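Local atomic coordinates of arabinofuranosidase (Bifidobacterium longum, PDB entry 2Y2W), a protein that hydrolyses terminal non-reducing alpha-L-arabinofuranosyl units from arabinan and arabinoxylan, as a family 51 glycoside hydrolase involved in breaking down the plant cell wall. Residues D123-R128 with M147-F152; L518-P523 with E533-Q538. All blocks are in the same frame, centred on the assembly; numbering follows the deposited sequence.

The two contacts illustrate two ways of holding a loop: in contact 1 a loop packs on a helix, and in contact 2 the two ends of one loop meet each other. Contact 1 is buried and lies in the connection between strands 107-110 and 162-167 of the (beta/alpha)8 barrel, at the first turn of helix 149-159. Contact 2 is only partly buried and closes the connection between strands 512-518 and 538-539 of the mixed sheet. Their centres lie 41 Å apart, and their nearest atoms are about 25 Å apart. Charge and close backbone packing dominate contact 1, whereas contact 2 combines apolar packing with a single water bridge. Neither lies near the annotated active-site residues.

Contact 1: residues D123-R128 with M147-F152; sequences DGIGPR and MGIDDF
Arg128 and Asp151 supply the charged part of this contact, with Arg128 NH2 standing 3.1 Å from Asp151 OD1. The guanidinium and carboxylate planes are only 15° apart, but OD1 sits off the plane of the guanidinium, with none of its N-H bonds aimed at the oxygen, so the pairing is electrostatic. An extended chain from CG to NE carries the guanidinium across to Asp151, and NE bonds to the backbone oxygen of Glu146, just before the segment 147-152. The carboxylate of Asp151 has further partners: Arg131 pairs with OD2 and Arg154 with OD1, and this cluster of positive charge would be expected to favour the ionised acid.

Hydrogen bonding across the contact is slight. Gly126 N gives a weak bond to Asp150 OD2, 3.3 Å long with an angle of 154° at the hydrogen. The same oxygen lies 3.6 Å from Ile125 CA, while Tyr183 of helix 174-185 holds the other oxygen, OD1, and so helps fix the carboxylate.

Backbone packing is closest between two glycines. The CA atoms of Gly124 and Gly148 approach to 4.1 Å, and Gly148 CA directs a C-H toward Gly124 O, 3.4 Å away.

The apolar share is a touch between two branches, Ile125 CG2 and Ile149 CG2, at 3.8 Å. These side chains run alongside one another in a common direction. CG2 of Ile125 sits beside its own backbone N because CG1 takes the position between N and the carbonyl carbon (chi1 67°).

Gly148 occupies the N-cap position, and its O accepts Phe152 N at 2.8 Å. The arrangement is a loop packed on the N-terminal turn of a helix, within the (beta/alpha)8 barrel of this glycosidase.

Contact 2: residues L518-P523 with E533-Q538; sequences LHEDDP and EAVTPQ
Three torsions bring Glu520 and Val535 together: CG of Glu520 stands beside its backbone N (chi1 -60°), and the chain then bends at chi2 (-63°), while Val535 places CG1 anti to its backbone N (chi1 -176°). The two side chains run past one another from opposite directions. Glu520 CG consequently rests against both methyl branches, 3.7 Å from Val535 CG1 and 3.8 Å from Val535 CG2.

Leu518 extends the apolar patch. Its CD2 reaches Val535 CG1 at 3.9 Å, the two side chains crossing at about a right angle, and its CG lies 4.2 Å from Pro537 CG. Tyr432 of helix 431-440 packs on both Leu518 and Pro537.

No direct hydrogen bond crosses the contact. Instead one water donates to Glu520 OE2 at 2.8 Å and to Ala534 O at 2.7 Å, while Arg525 forms a salt bridge with OE1. Within 533-538, Gln538 NE2 bonds to Thr536 O at 2.7 Å, approaching from above the carbonyl plane.

Leu518 ends strand 512-518, which pairs antiparallel with strand 538-539. The contact thus joins the two ends of a long beta-hairpin connection in the mixed sheet beside the barrel.

Contact 1: residues D123-R128 with M147-F152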
ATOM      1  N   ASP D 123     -11.495  16.296  -5.735  1.00 24.78           N
ATOM      2  CA  ASP D 123     -12.708  16.292  -6.555  1.00 25.39           C
ATOM      3  C   ASP D 123     -13.718  17.343  -6.105  1.00 25.77           C
ATOM      4  O   ASP D 123     -14.586  17.745  -6.881  1.00 25.76           O
ATOM      5  CB  ASP D 123     -13.370  14.908  -6.543  1.00 25.36           C
ATOM      6  CG  ASP D 123     -12.595  13.879  -7.343  1.00 25.33           C
ATOM      7  OD1 ASP D 123     -11.751  14.271  -8.178  1.00 25.15           O
ATOM      8  OD2 ASP D 123     -12.841  12.671  -7.143  1.00 25.15           O
ATOM      9  N   GLY D 124     -13.594  17.779  -4.853  1.00 26.25           N
ATOM     10  CA  GLY D 124     -14.527  18.735  -4.267  1.00 27.11           C
ATOM     11  C   GLY D 124     -13.979  20.139  -4.100  1.00 27.75           C
ATOM     12  O   GLY D 124     -14.603  20.973  -3.448  1.00 27.90           O
ATOM     13  N   ILE D 125     -12.808  20.400  -4.679  1.00 28.41           N
ATOM     14  CA  ILE D 125     -12.195  21.732  -4.633  1.00 28.91           C
ATOM     15  C   ILE D 125     -12.207  22.392  -6.013  1.00 29.35           C
ATOM     16  O   ILE D 125     -12.480  21.739  -7.026  1.00 29.28           O
ATOM     17  CB  ILE D 125     -10.741  21.713  -4.059  1.00 28.88           C
ATOM     18  CG1 ILE D 125      -9.782  20.973  -5.002  1.00 28.72           C
ATOM     19  CG2 ILE D 125     -10.722  21.124  -2.654  1.00 28.81           C
ATOM     20  CD1 ILE D 125      -8.314  21.226  -4.730  1.00 28.86           C
ATOM     21  N   GLY D 126     -11.909  23.689  -6.042  1.00 29.86           N
ATOM     22  CA  GLY D 126     -11.900  24.447  -7.288  1.00 30.48           C
ATOM     23  C   GLY D 126     -13.295  24.842  -7.731  1.00 30.97           C
ATOM     24  O   GLY D 126     -14.259  24.671  -6.978  1.00 30.89           O
ATOM     25  N   PRO D 127     -13.413  25.379  -8.961  1.00 31.43           N
ATOM     26  CA  PRO D 127     -14.702  25.818  -9.506  1.00 31.76           C
ATOM     27  C   PRO D 127     -15.664  24.647  -9.722  1.00 31.96           C
ATOM     28  O   PRO D 127     -15.287  23.650 -10.344  1.00 32.01           O
ATOM     29  CB  PRO D 127     -14.318  26.456 -10.852  1.00 31.84           C
ATOM     30  CG  PRO D 127     -12.846  26.750 -10.741  1.00 31.73           C
ATOM     31  CD  PRO D 127     -12.304  25.648  -9.895  1.00 31.44           C
ATOM     32  N   ARG D 128     -16.889  24.778  -9.206  1.00 32.18           N
ATOM     33  CA  ARG D 128     -17.920  23.735  -9.325  1.00 32.43           C
ATOM     34  C   ARG D 128     -18.080  23.212 -10.748  1.00 32.64           C
ATOM     35  O   ARG D 128     -18.171  22.001 -10.963  1.00 32.74           O
ATOM     36  CB  ARG D 128     -19.273  24.242  -8.828  1.00 32.34           C
ATOM     37  CG  ARG D 128     -19.446  24.215  -7.327  1.00 32.47           C
ATOM     38  CD  ARG D 128     -20.898  24.446  -6.957  1.00 32.28           C
ATOM     39  NE  ARG D 128     -21.050  24.824  -5.555  1.00 32.99           N
ATOM     40  CZ  ARG D 128     -21.063  26.077  -5.109  1.00 33.27           C
ATOM     41  NH1 ARG D 128     -20.932  27.096  -5.949  1.00 33.74           N
ATOM     42  NH2 ARG D 128     -21.209  26.313  -3.815  1.00 33.31           N
ATOM     43  N   MET D 147     -20.595  20.129  -3.220  1.00 26.88           N
ATOM     44  CA  MET D 147     -20.042  20.392  -1.896  1.00 27.03           C
ATOM     45  C   MET D 147     -18.699  19.685  -1.699  1.00 26.90           C
ATOM     46  O   MET D 147     -18.538  18.510  -2.040  1.00 26.79           O
ATOM     47  CB  MET D 147     -21.026  19.977  -0.804  1.00 27.17           C
ATOM     48  CG  MET D 147     -22.137  20.986  -0.554  1.00 28.28           C
ATOM     49  SD  MET D 147     -21.629  22.379   0.475  1.00 30.78           S
ATOM     50  CE  MET D 147     -21.239  21.558   2.017  1.00 29.88           C
ATOM     51  N   GLY D 148     -17.741  20.432  -1.160  1.00 26.72           N
ATOM     52  CA  GLY D 148     -16.421  19.928  -0.824  1.00 26.44           C
ATOM     53  C   GLY D 148     -15.887  20.714   0.354  1.00 26.31           C
ATOM     54  O   GLY D 148     -16.634  21.455   0.998  1.00 26.51           O
ATOM     55  N   ILE D 149     -14.594  20.568   0.630  1.00 26.05           N
ATOM     56  CA  ILE D 149     -13.984  21.206   1.798  1.00 25.82           C
ATOM     57  C   ILE D 149     -13.955  22.741   1.712  1.00 25.83           C
ATOM     58  O   ILE D 149     -14.045  23.414   2.736  1.00 25.74           O
ATOM     59  CB  ILE D 149     -12.580  20.598   2.139  1.00 25.71           C
ATOM     60  CG1 ILE D 149     -12.065  21.106   3.494  1.00 25.26           C
ATOM     61  CG2 ILE D 149     -11.574  20.842   1.017  1.00 25.40           C
ATOM     62  CD1 ILE D 149     -12.969  20.769   4.672  1.00 24.79           C
ATOM     63  N   ASP D 150     -13.838  23.276   0.497  1.00 25.98           N
ATOM     64  CA  ASP D 150     -13.955  24.717   0.258  1.00 26.13           C
ATOM     65  C   ASP D 150     -15.323  25.217   0.725  1.00 26.20           C
ATOM     66  O   ASP D 150     -15.421  26.218   1.437  1.00 26.19           O
ATOM     67  CB  ASP D 150     -13.790  25.037  -1.234  1.00 26.25           C
ATOM     68  CG  ASP D 150     -12.341  24.963  -1.713  1.00 26.68           C
ATOM     69  OD1 ASP D 150     -11.408  25.025  -0.880  1.00 26.90           O
ATOM     70  OD2 ASP D 150     -12.137  24.862  -2.946  1.00 26.76           O
ATOM     71  N   ASP D 151     -16.368  24.496   0.324  1.00 26.27           N
ATOM     72  CA  ASP D 151     -17.749  24.896   0.577  1.00 26.36           C
ATOM     73  C   ASP D 151     -18.171  24.630   2.017  1.00 26.17           C
ATOM     74  O   ASP D 151     -18.819  25.476   2.640  1.00 26.26           O
ATOM     75  CB  ASP D 151     -18.697  24.194  -0.400  1.00 26.50           C
ATOM     76  CG  ASP D 151     -18.408  24.543  -1.852  1.00 27.34           C
ATOM     77  OD1 ASP D 151     -18.562  25.724  -2.232  1.00 28.11           O
ATOM     78  OD2 ASP D 151     -18.027  23.631  -2.617  1.00 28.68           O
ATOM     79  N   PHE D 152     -17.801  23.464   2.547  1.00 25.79           N
ATOM     80  CA  PHE D 152     -18.132  23.129   3.929  1.00 25.54           C
ATOM     81  C   PHE D 152     -17.419  24.044   4.925  1.00 25.44           C
ATOM     82  O   PHE D 152     -17.936  24.297   6.017  1.00 25.44           O
ATOM     83  CB  PHE D 152     -17.851  21.656   4.251  1.00 25.52           C
ATOM     84  CG  PHE D 152     -18.396  21.223   5.585  1.00 24.99           C
ATOM     85  CD1 PHE D 152     -19.742  20.908   5.729  1.00 24.51           C
ATOM     86  CD2 PHE D 152     -17.571  21.162   6.702  1.00 24.37           C
ATOM     87  CE1 PHE D 152     -20.252  20.525   6.963  1.00 24.36           C
ATOM     88  CE2 PHE D 152     -18.075  20.783   7.938  1.00 24.10           C
ATOM     89  CZ  PHE D 152     -19.415  20.461   8.068  1.00 23.99           C
TER

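Contact 2: residues L518-P523 with E533-Q538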
ATOM      1  N   LEU D 518     -40.354  15.883  28.587  1.00 54.50           N
ATOM      2  CA  LEU D 518     -40.585  15.175  27.334  1.00 54.48           C
ATOM      3  C   LEU D 518     -41.212  13.815  27.599  1.00 54.46           C
ATOM      4  O   LEU D 518     -40.522  12.857  27.955  1.00 54.45           O
ATOM      5  CB  LEU D 518     -39.299  15.028  26.516  1.00 54.46           C
ATOM      6  CG  LEU D 518     -39.171  15.891  25.257  1.00 54.50           C
ATOM      7  CD1 LEU D 518     -37.831  15.642  24.599  1.00 54.47           C
ATOM      8  CD2 LEU D 518     -40.303  15.624  24.266  1.00 54.44           C
ATOM      9  N   HIS D 519     -42.530  13.751  27.436  1.00 54.44           N
ATOM     10  CA  HIS D 519     -43.277  12.513  27.610  1.00 54.46           C
ATOM     11  C   HIS D 519     -44.566  12.520  26.806  1.00 54.45           C
ATOM     12  O   HIS D 519     -45.264  13.532  26.741  1.00 54.51           O
ATOM     13  CB  HIS D 519     -43.598  12.264  29.087  1.00 54.47           C
ATOM     14  CG  HIS D 519     -44.629  11.202  29.305  1.00 54.54           C
ATOM     15  ND1 HIS D 519     -44.346   9.858  29.194  1.00 54.51           N
ATOM     16  CD2 HIS D 519     -45.946  11.288  29.601  1.00 54.61           C
ATOM     17  CE1 HIS D 519     -45.445   9.161  29.424  1.00 54.73           C
ATOM     18  NE2 HIS D 519     -46.430  10.004  29.675  1.00 54.75           N
ATOM     19  N   GLU D 520     -44.869  11.377  26.200  1.00 54.44           N
ATOM     20  CA  GLU D 520     -46.163  11.148  25.573  1.00 54.54           C
ATOM     21  C   GLU D 520     -46.718   9.811  26.051  1.00 54.54           C
ATOM     22  O   GLU D 520     -45.965   8.846  26.224  1.00 54.53           O
ATOM     23  CB  GLU D 520     -46.050  11.168  24.045  1.00 54.56           C
ATOM     24  CG  GLU D 520     -45.536  12.483  23.447  1.00 54.70           C
ATOM     25  CD  GLU D 520     -46.445  13.674  23.719  1.00 54.81           C
ATOM     26  OE1 GLU D 520     -47.672  13.562  23.504  1.00 54.90           O
ATOM     27  OE2 GLU D 520     -45.926  14.730  24.136  1.00 54.96           O
ATOM     28  N   ASP D 521     -48.031   9.761  26.275  1.00 54.55           N
ATOM     29  CA  ASP D 521     -48.700   8.535  26.720  1.00 54.57           C
ATOM     30  C   ASP D 521     -48.472   7.393  25.737  1.00 54.49           C
ATOM     31  O   ASP D 521     -48.268   6.248  26.144  1.00 54.49           O
ATOM     32  CB  ASP D 521     -50.196   8.773  26.941  1.00 54.62           C
ATOM     33  CG  ASP D 521     -50.488   9.481  28.253  1.00 54.93           C
ATOM     34  OD1 ASP D 521     -49.806   9.190  29.261  1.00 55.16           O
ATOM     35  OD2 ASP D 521     -51.408  10.326  28.277  1.00 55.26           O
ATOM     36  N   ASP D 522     -48.514   7.720  24.448  1.00 54.37           N
ATOM     37  CA  ASP D 522     -48.048   6.823  23.402  1.00 54.22           C
ATOM     38  C   ASP D 522     -46.562   7.118  23.169  1.00 54.14           C
ATOM     39  O   ASP D 522     -46.222   8.137  22.566  1.00 54.15           O
ATOM     40  CB  ASP D 522     -48.857   7.033  22.115  1.00 54.15           C
ATOM     41  CG  ASP D 522     -48.478   6.055  21.008  1.00 54.10           C
ATOM     42  OD1 ASP D 522     -47.874   5.000  21.302  1.00 54.00           O
ATOM     43  OD2 ASP D 522     -48.797   6.342  19.836  1.00 53.89           O
ATOM     44  N   PRO D 523     -45.671   6.231  23.656  1.00 54.04           N
ATOM     45  CA  PRO D 523     -44.230   6.453  23.501  1.00 53.97           C
ATOM     46  C   PRO D 523     -43.758   6.270  22.057  1.00 53.87           C
ATOM     47  O   PRO D 523     -42.590   6.523  21.749  1.00 53.94           O
ATOM     48  CB  PRO D 523     -43.612   5.386  24.408  1.00 53.96           C
ATOM     49  CG  PRO D 523     -44.611   4.294  24.437  1.00 54.06           C
ATOM     50  CD  PRO D 523     -45.959   4.959  24.345  1.00 54.07           C
ATOM     51  N   GLU D 533     -44.939  19.596  15.331  1.00 54.26           N
ATOM     52  CA  GLU D 533     -44.817  20.004  16.731  1.00 54.36           C
ATOM     53  C   GLU D 533     -45.764  19.247  17.670  1.00 54.30           C
ATOM     54  O   GLU D 533     -46.150  19.763  18.723  1.00 54.32           O
ATOM     55  CB  GLU D 533     -44.990  21.525  16.871  1.00 54.43           C
ATOM     56  CG  GLU D 533     -43.957  22.344  16.097  1.00 54.72           C
ATOM     57  CD  GLU D 533     -43.670  23.699  16.722  1.00 55.39           C
ATOM     58  OE1 GLU D 533     -44.631  24.452  17.003  1.00 55.58           O
ATOM     59  OE2 GLU D 533     -42.477  24.007  16.935  1.00 55.46           O
ATOM     60  N   ALA D 534     -46.113  18.019  17.289  1.00 54.24           N
ATOM     61  CA  ALA D 534     -46.997  17.165  18.086  1.00 54.17           C
ATOM     62  C   ALA D 534     -46.341  16.680  19.380  1.00 54.13           C
ATOM     63  O   ALA D 534     -47.012  16.530  20.402  1.00 54.07           O
ATOM     64  CB  ALA D 534     -47.484  15.983  17.260  1.00 54.20           C
ATOM     65  N   VAL D 535     -45.035  16.429  19.324  1.00 54.19           N
ATOM     66  CA  VAL D 535     -44.263  16.043  20.506  1.00 54.23           C
ATOM     67  C   VAL D 535     -43.250  17.138  20.845  1.00 54.34           C
ATOM     68  O   VAL D 535     -42.126  17.151  20.335  1.00 54.36           O
ATOM     69  CB  VAL D 535     -43.552  14.674  20.329  1.00 54.18           C
ATOM     70  CG1 VAL D 535     -42.841  14.261  21.617  1.00 54.08           C
ATOM     71  CG2 VAL D 535     -44.541  13.597  19.903  1.00 54.16           C
ATOM     72  N   THR D 536     -43.672  18.064  21.698  1.00 54.45           N
ATOM     73  CA  THR D 536     -42.816  19.155  22.157  1.00 54.55           C
ATOM     74  C   THR D 536     -42.700  19.101  23.679  1.00 54.64           C
ATOM     75  O   THR D 536     -43.597  18.574  24.343  1.00 54.66           O
ATOM     76  CB  THR D 536     -43.359  20.535  21.711  1.00 54.53           C
ATOM     77  OG1 THR D 536     -44.741  20.653  22.074  1.00 54.70           O
ATOM     78  CG2 THR D 536     -43.215  20.712  20.203  1.00 54.49           C
ATOM     79  N   PRO D 537     -41.589  19.623  24.241  1.00 54.78           N
ATOM     80  CA  PRO D 537     -41.433  19.654  25.697  1.00 54.85           C
ATOM     81  C   PRO D 537     -42.522  20.477  26.368  1.00 54.92           C
ATOM     82  O   PRO D 537     -42.811  21.597  25.938  1.00 54.85           O
ATOM     83  CB  PRO D 537     -40.069  20.324  25.892  1.00 54.85           C
ATOM     84  CG  PRO D 537     -39.342  20.067  24.635  1.00 54.82           C
ATOM     85  CD  PRO D 537     -40.377  20.108  23.556  1.00 54.79           C
ATOM     86  N   GLN D 538     -43.124  19.904  27.407  1.00 55.10           N
ATOM     87  CA  GLN D 538     -44.193  20.554  28.157  1.00 55.26           C
ATOM     88  C   GLN D 538     -43.684  20.978  29.534  1.00 55.36           C
ATOM     89  O   GLN D 538     -42.782  20.339  30.077  1.00 55.34           O
ATOM     90  CB  GLN D 538     -45.399  19.614  28.298  1.00 55.26           C
ATOM     91  CG  GLN D 538     -45.951  19.070  26.976  1.00 55.31           C
ATOM     92  CD  GLN D 538     -46.356  20.162  25.996  1.00 55.33           C
ATOM     93  OE1 GLN D 538     -47.124  21.063  26.332  1.00 55.61           O
ATOM     94  NE2 GLN D 538     -45.842  20.079  24.775  1.00 55.08           N
TER
HETATM   95  O   HOH W   1     -46.922  17.112  23.080  1.00 30.85           O